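Local structure of ferric uptake regulation protein (2W57) at residues Leu26-Glu38 / Lys77-His90. The protein probably represses iron-uptake genes as a dimeric, metal-responsive DNA-binding regulator of the Fur family, with zinc bound in this crystal form. Residues are numbered along the deposited sequence; the frame is centred on the assembly and turned at random.
Sequences LQQPECQHISAEE and KSVFELSTQHHHDH. With ZN (zinc ion), chain D; ZN (zinc ion), chain C.
His33 and Glu81 come together on one zinc ion, which His88 and His90 also bind, and the site illustrates how a metal can tie the segment 26-38 to a strand and to the domain beyond it. Each imidazole spends its NE2 on the metal, His33 at 2.1 Å. The His33 ring meets those of His88 and His90 rim to rim, nearly perpendicular to both (planes at 89° and 83°); convergence on the zinc brings the NE2-bearing edges together without dictating this tilt. Glu81 binds chiefly through OE2, 2.1 Å from the zinc, with OE1 a longer second ligand at 2.7 Å, and OE2 is also hydrogen-bonded by His71 from the adjacent strand, a second-shell contact that helps to orient the carboxylate. The first torsion (chi1 52°) turns CG back over the main chain, from where the extended chain carries the carboxylate to the ion.

The backbone beside the site pairs in both directions: Ile34 N donates to Phe80 O and Phe80 N to Ile34 O (2.6 Å). This hydrogen-bonded antiparallel pair adds the short strand 34-35 alongside 78-82, which pairs on its other side with 68-72, forming the wing sheet of the Fur winged-helix DNA-binding domain. His88 and His90 lie toward what is, as in other Fur proteins, the dimerisation domain, consistent with a zinc that links the two domains; His87 and Asp89 turn to the other zinc, completed by Glu108 and His125.

Where helix 36-45 begins, Ser35 and Glu38 form a capping box: Ser35 OG accepts from Glu38 N, while Ser35 N donates to Glu38 OE1 (2.9 Å). The other carboxylate oxygen, OE2, takes a salt bridge from Lys77 NZ at 3.1 Å, on its syn side but somewhat out of the carboxylate plane. A water accepts from Ala36 N and donates to Ser78 O (2.7 Å); another accepts from Leu82 N and lies 3.0 Å from Gln32 O.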
loop_
_atom_site.group_PDB
_atom_site.type_symbol
_atom_site.label_atom_id
_atom_site.label_comp_id
_atom_site.label_asym_id
_atom_site.label_seq_id
_atom_site.Cartn_x
_atom_site.Cartn_y
_atom_site.Cartn_z
ATOM N N LEU A 26 12.956 3.126 16.625
ATOM C CA LEU A 26 12.327 1.976 15.975
ATOM C C LEU A 26 12.279 0.737 16.864
ATOM O O LEU A 26 11.400 -0.113 16.703
ATOM C CB LEU A 26 13.010 1.672 14.642
ATOM C CG LEU A 26 12.586 2.608 13.504
ATOM C CD1 LEU A 26 13.512 2.502 12.314
ATOM C CD2 LEU A 26 11.149 2.337 13.114
ATOM N N GLN A 27 13.203 0.671 17.821
ATOM C CA GLN A 27 13.312 -0.454 18.751
ATOM C C GLN A 27 12.409 -0.385 19.981
ATOM O O GLN A 27 12.286 -1.373 20.692
ATOM C CB GLN A 27 14.758 -0.617 19.204
ATOM C CG GLN A 27 15.629 -1.288 18.182
ATOM C CD GLN A 27 17.068 -0.886 18.331
ATOM O OE1 GLN A 27 17.374 0.182 18.849
ATOM N NE2 GLN A 27 17.966 -1.730 17.867
ATOM N N GLN A 28 11.793 0.769 20.231
ATOM C CA GLN A 28 10.924 0.946 21.395
ATOM C C GLN A 28 9.651 0.106 21.224
ATOM O O GLN A 28 9.027 0.138 20.167
ATOM C CB GLN A 28 10.595 2.426 21.625
ATOM C CG GLN A 28 11.765 3.294 22.172
ATOM C CD GLN A 28 11.489 4.813 22.062
ATOM O OE1 GLN A 28 10.401 5.235 21.639
ATOM N NE2 GLN A 28 12.480 5.637 22.443
ATOM N N PRO A 29 9.281 -0.675 22.261
ATOM C CA PRO A 29 8.156 -1.620 22.200
ATOM C C PRO A 29 6.902 -1.061 21.518
ATOM O O PRO A 29 6.239 -1.771 20.755
ATOM C CB PRO A 29 7.866 -1.893 23.675
ATOM C CG PRO A 29 9.183 -1.720 24.344
ATOM C CD PRO A 29 9.943 -0.691 23.580
ATOM N N GLU A 30 6.601 0.209 21.786
ATOM C CA GLU A 30 5.371 0.864 21.315
ATOM C C GLU A 30 5.508 1.534 19.951
ATOM O O GLU A 30 4.555 2.151 19.468
ATOM C CB GLU A 30 4.895 1.907 22.342
ATOM C CG GLU A 30 5.788 3.156 22.451
ATOM C CD GLU A 30 7.044 2.964 23.333
ATOM O OE1 GLU A 30 7.229 1.876 23.928
ATOM O OE2 GLU A 30 7.852 3.918 23.431
ATOM N N CYS A 31 6.694 1.436 19.350
ATOM C CA CYS A 31 6.948 1.987 18.015
ATOM C C CYS A 31 7.169 0.861 17.012
ATOM O O CYS A 31 7.855 1.039 15.993
ATOM C CB CYS A 31 8.157 2.927 18.021
ATOM S SG CYS A 31 7.950 4.418 19.026
ATOM N N GLN A 32 6.573 -0.293 17.291
ATOM C CA GLN A 32 6.746 -1.459 16.439
ATOM C C GLN A 32 6.240 -1.299 14.998
ATOM O O GLN A 32 6.756 -1.967 14.095
ATOM C CB GLN A 32 6.100 -2.668 17.077
ATOM C CG GLN A 32 6.530 -3.947 16.417
ATOM C CD GLN A 32 5.956 -5.153 17.096
ATOM O OE1 GLN A 32 6.310 -5.472 18.236
ATOM N NE2 GLN A 32 5.057 -5.836 16.400
ATOM N N HIS A 33 5.225 -0.444 14.804
ATOM C CA HIS A 33 4.701 -0.069 13.488
ATOM C C HIS A 33 4.559 1.443 13.480
ATOM O O HIS A 33 3.853 1.991 14.313
ATOM C CB HIS A 33 3.316 -0.673 13.254
ATOM C CG HIS A 33 3.322 -2.147 12.990
ATOM N ND1 HIS A 33 3.309 -3.084 14.000
ATOM C CD2 HIS A 33 3.310 -2.845 11.830
ATOM C CE1 HIS A 33 3.310 -4.294 13.473
ATOM N NE2 HIS A 33 3.311 -4.178 12.158
ATOM N N ILE A 34 5.203 2.139 12.553
ATOM C CA ILE A 34 5.286 3.591 12.693
ATOM C C ILE A 34 5.483 4.300 11.356
ATOM O O ILE A 34 6.237 3.837 10.509
ATOM C CB ILE A 34 6.399 3.989 13.722
ATOM C CG1 ILE A 34 6.217 5.428 14.216
ATOM C CG2 ILE A 34 7.813 3.739 13.167
ATOM C CD1 ILE A 34 6.985 5.729 15.496
ATOM N N SER A 35 4.784 5.412 11.168
ATOM C CA SER A 35 4.969 6.226 9.984
ATOM C C SER A 35 6.154 7.147 10.190
ATOM O O SER A 35 6.554 7.399 11.328
ATOM C CB SER A 35 3.723 7.050 9.712
ATOM O OG SER A 35 3.484 7.932 10.778
ATOM N N ALA A 36 6.711 7.649 9.092
ATOM C CA ALA A 36 7.743 8.686 9.147
ATOM C C ALA A 36 7.329 9.921 9.977
ATOM O O ALA A 36 8.163 10.534 10.630
ATOM C CB ALA A 36 8.134 9.105 7.740
ATOM N N GLU A 37 6.044 10.268 9.953
ATOM C CA GLU A 37 5.539 11.451 10.661
ATOM C C GLU A 37 5.525 11.194 12.153
ATOM O O GLU A 37 5.971 12.022 12.947
ATOM C CB GLU A 37 4.135 11.823 10.191
ATOM C CG GLU A 37 4.049 12.292 8.730
ATOM C CD GLU A 37 4.130 11.161 7.670
ATOM O OE1 GLU A 37 3.944 9.952 7.989
ATOM O OE2 GLU A 37 4.389 11.503 6.490
ATOM N N GLU A 38 5.026 10.021 12.528
ATOM C CA GLU A 38 4.900 9.670 13.927
ATOM C C GLU A 38 6.294 9.582 14.510
ATOM O O GLU A 38 6.544 10.096 15.603
ATOM C CB GLU A 38 4.134 8.357 14.100
ATOM C CG GLU A 38 2.633 8.447 13.831
ATOM C CD GLU A 38 2.023 7.122 13.324
ATOM O OE1 GLU A 38 2.765 6.125 13.111
ATOM O OE2 GLU A 38 0.787 7.081 13.109
ATOM N N LYS A 77 -0.728 6.690 3.948
ATOM C CA LYS A 77 0.209 6.332 5.007
ATOM C C LYS A 77 1.168 5.174 4.663
ATOM O O LYS A 77 0.728 4.079 4.311
ATOM C CB LYS A 77 -0.587 5.989 6.262
ATOM C CG LYS A 77 0.172 6.061 7.569
ATOM C CD LYS A 77 -0.800 5.798 8.703
ATOM C CE LYS A 77 -0.284 6.322 10.018
ATOM N NZ LYS A 77 -1.299 6.089 11.084
ATOM N N SER A 78 2.473 5.445 4.760
ATOM C CA SER A 78 3.501 4.410 4.850
ATOM C C SER A 78 3.862 4.229 6.307
ATOM O O SER A 78 4.158 5.200 6.999
ATOM C CB SER A 78 4.779 4.813 4.120
ATOM O OG SER A 78 4.537 5.170 2.777
ATOM N N VAL A 79 3.839 2.988 6.776
ATOM C CA VAL A 79 4.338 2.660 8.107
ATOM C C VAL A 79 5.518 1.703 7.986
ATOM O O VAL A 79 5.603 0.887 7.050
ATOM C CB VAL A 79 3.239 2.079 9.057
ATOM C CG1 VAL A 79 2.155 3.113 9.336
ATOM C CG2 VAL A 79 2.615 0.833 8.485
ATOM N N PHE A 80 6.426 1.812 8.941
ATOM C CA PHE A 80 7.640 1.042 8.943
ATOM C C PHE A 80 7.694 0.182 10.203
ATOM O O PHE A 80 7.024 0.463 11.194
ATOM C CB PHE A 80 8.846 1.980 8.881
ATOM C CG PHE A 80 8.879 2.871 7.650
ATOM C CD1 PHE A 80 9.710 2.564 6.577
ATOM C CD2 PHE A 80 8.095 4.029 7.580
ATOM C CE1 PHE A 80 9.763 3.384 5.453
ATOM C CE2 PHE A 80 8.131 4.854 6.457
ATOM C CZ PHE A 80 8.966 4.529 5.385
ATOM N N GLU A 81 8.492 -0.873 10.143
ATOM C CA GLU A 81 8.725 -1.766 11.264
ATOM C C GLU A 81 10.076 -2.400 10.997
ATOM O O GLU A 81 10.540 -2.387 9.856
ATOM C CB GLU A 81 7.629 -2.842 11.372
ATOM C CG GLU A 81 7.349 -3.626 10.083
ATOM C CD GLU A 81 6.436 -4.832 10.298
ATOM O OE1 GLU A 81 6.680 -5.593 11.266
ATOM O OE2 GLU A 81 5.481 -5.037 9.504
ATOM N N LEU A 82 10.711 -2.924 12.046
ATOM C CA LEU A 82 11.967 -3.645 11.901
ATOM C C LEU A 82 11.655 -4.983 11.271
ATOM O O LEU A 82 10.605 -5.558 11.546
ATOM C CB LEU A 82 12.633 -3.845 13.261
ATOM C CG LEU A 82 13.220 -2.592 13.928
ATOM C CD1 LEU A 82 13.338 -2.771 15.441
ATOM C CD2 LEU A 82 14.579 -2.195 13.318
ATOM N N SER A 83 12.554 -5.469 10.417
ATOM C CA SER A 83 12.371 -6.752 9.734
ATOM C C SER A 83 12.340 -7.939 10.695
ATOM O O SER A 83 12.908 -7.880 11.782
ATOM C CB SER A 83 13.483 -6.970 8.706
ATOM O OG SER A 83 13.477 -5.945 7.735
ATOM N N THR A 84 11.639 -8.997 10.288
ATOM C CA THR A 84 11.709 -10.324 10.914
ATOM C C THR A 84 11.366 -11.378 9.862
ATOM O O THR A 84 10.645 -11.091 8.913
ATOM C CB THR A 84 10.735 -10.489 12.127
ATOM O OG1 THR A 84 9.441 -9.980 11.781
ATOM C CG2 THR A 84 11.253 -9.761 13.382
ATOM N N GLN A 85 11.885 -12.593 10.031
ATOM C CA GLN A 85 11.476 -13.751 9.223
ATOM C C GLN A 85 10.035 -14.174 9.559
ATOM O O GLN A 85 9.313 -14.685 8.693
ATOM C CB GLN A 85 12.417 -14.933 9.449
ATOM C CG GLN A 85 13.926 -14.621 9.337
ATOM C CD GLN A 85 14.816 -15.775 9.849
ATOM O OE1 GLN A 85 14.388 -16.937 9.910
ATOM N NE2 GLN A 85 16.060 -15.448 10.216
ATOM N N HIS A 86 9.625 -13.946 10.810
ATOM C CA HIS A 86 8.266 -14.255 11.280
ATOM C C HIS A 86 7.188 -13.437 10.564
ATOM O O HIS A 86 6.984 -12.242 10.832
ATOM C CB HIS A 86 8.147 -14.084 12.799
ATOM C CG HIS A 86 9.315 -14.634 13.566
ATOM N ND1 HIS A 86 9.726 -15.950 13.463
ATOM C CD2 HIS A 86 10.156 -14.046 14.453
ATOM C CE1 HIS A 86 10.773 -16.145 14.246
ATOM N NE2 HIS A 86 11.052 -15.008 14.861
ATOM N N HIS A 87 6.508 -14.118 9.648
ATOM C CA HIS A 87 5.444 -13.560 8.834
ATOM C C HIS A 87 4.234 -13.151 9.666
ATOM O O HIS A 87 3.774 -13.911 10.519
ATOM C CB HIS A 87 5.011 -14.594 7.790
ATOM C CG HIS A 87 3.812 -14.184 6.995
ATOM N ND1 HIS A 87 3.906 -13.403 5.861
ATOM C CD2 HIS A 87 2.494 -14.444 7.169
ATOM C CE1 HIS A 87 2.695 -13.196 5.373
ATOM N NE2 HIS A 87 1.820 -13.815 6.148
ATOM N N HIS A 88 3.721 -11.948 9.407
ATOM C CA HIS A 88 2.401 -11.562 9.904
ATOM C C HIS A 88 1.608 -10.692 8.898
ATOM O O HIS A 88 2.142 -10.212 7.890
ATOM C CB HIS A 88 2.489 -10.921 11.302
ATOM C CG HIS A 88 3.337 -9.687 11.357
ATOM N ND1 HIS A 88 4.715 -9.725 11.330
ATOM C CD2 HIS A 88 3.000 -8.381 11.454
ATOM C CE1 HIS A 88 5.190 -8.495 11.401
ATOM N NE2 HIS A 88 4.170 -7.661 11.481
ATOM N N ASP A 89 0.319 -10.542 9.172
ATOM C CA ASP A 89 -0.542 -9.643 8.428
ATOM C C ASP A 89 -1.063 -8.607 9.398
ATOM O O ASP A 89 -0.723 -8.656 10.581
ATOM C CB ASP A 89 -1.665 -10.424 7.765
ATOM C CG ASP A 89 -1.136 -11.420 6.782
ATOM O OD1 ASP A 89 -0.355 -11.003 5.899
ATOM O OD2 ASP A 89 -1.467 -12.617 6.905
ATOM N N HIS A 90 -1.861 -7.661 8.915
ATOM C CA HIS A 90 -2.151 -6.489 9.725
ATOM C C HIS A 90 -3.610 -6.139 9.782
ATOM O O HIS A 90 -4.311 -6.139 8.782
ATOM C CB HIS A 90 -1.333 -5.278 9.257
ATOM C CG HIS A 90 0.127 -5.566 9.080
ATOM N ND1 HIS A 90 0.631 -6.200 7.960
ATOM C CD2 HIS A 90 1.191 -5.307 9.877
ATOM C CE1 HIS A 90 1.942 -6.323 8.080
ATOM N NE2 HIS A 90 2.308 -5.784 9.231
HETATM ZN ZN ZN D . 4.039 -5.695 10.832
HETATM ZN ZN ZN C . -0.405 -13.731 5.707
HETATM O O HOH W 1 9.601 -2.381 14.994
HETATM O O HOH W 2 5.473 7.506 6.344
#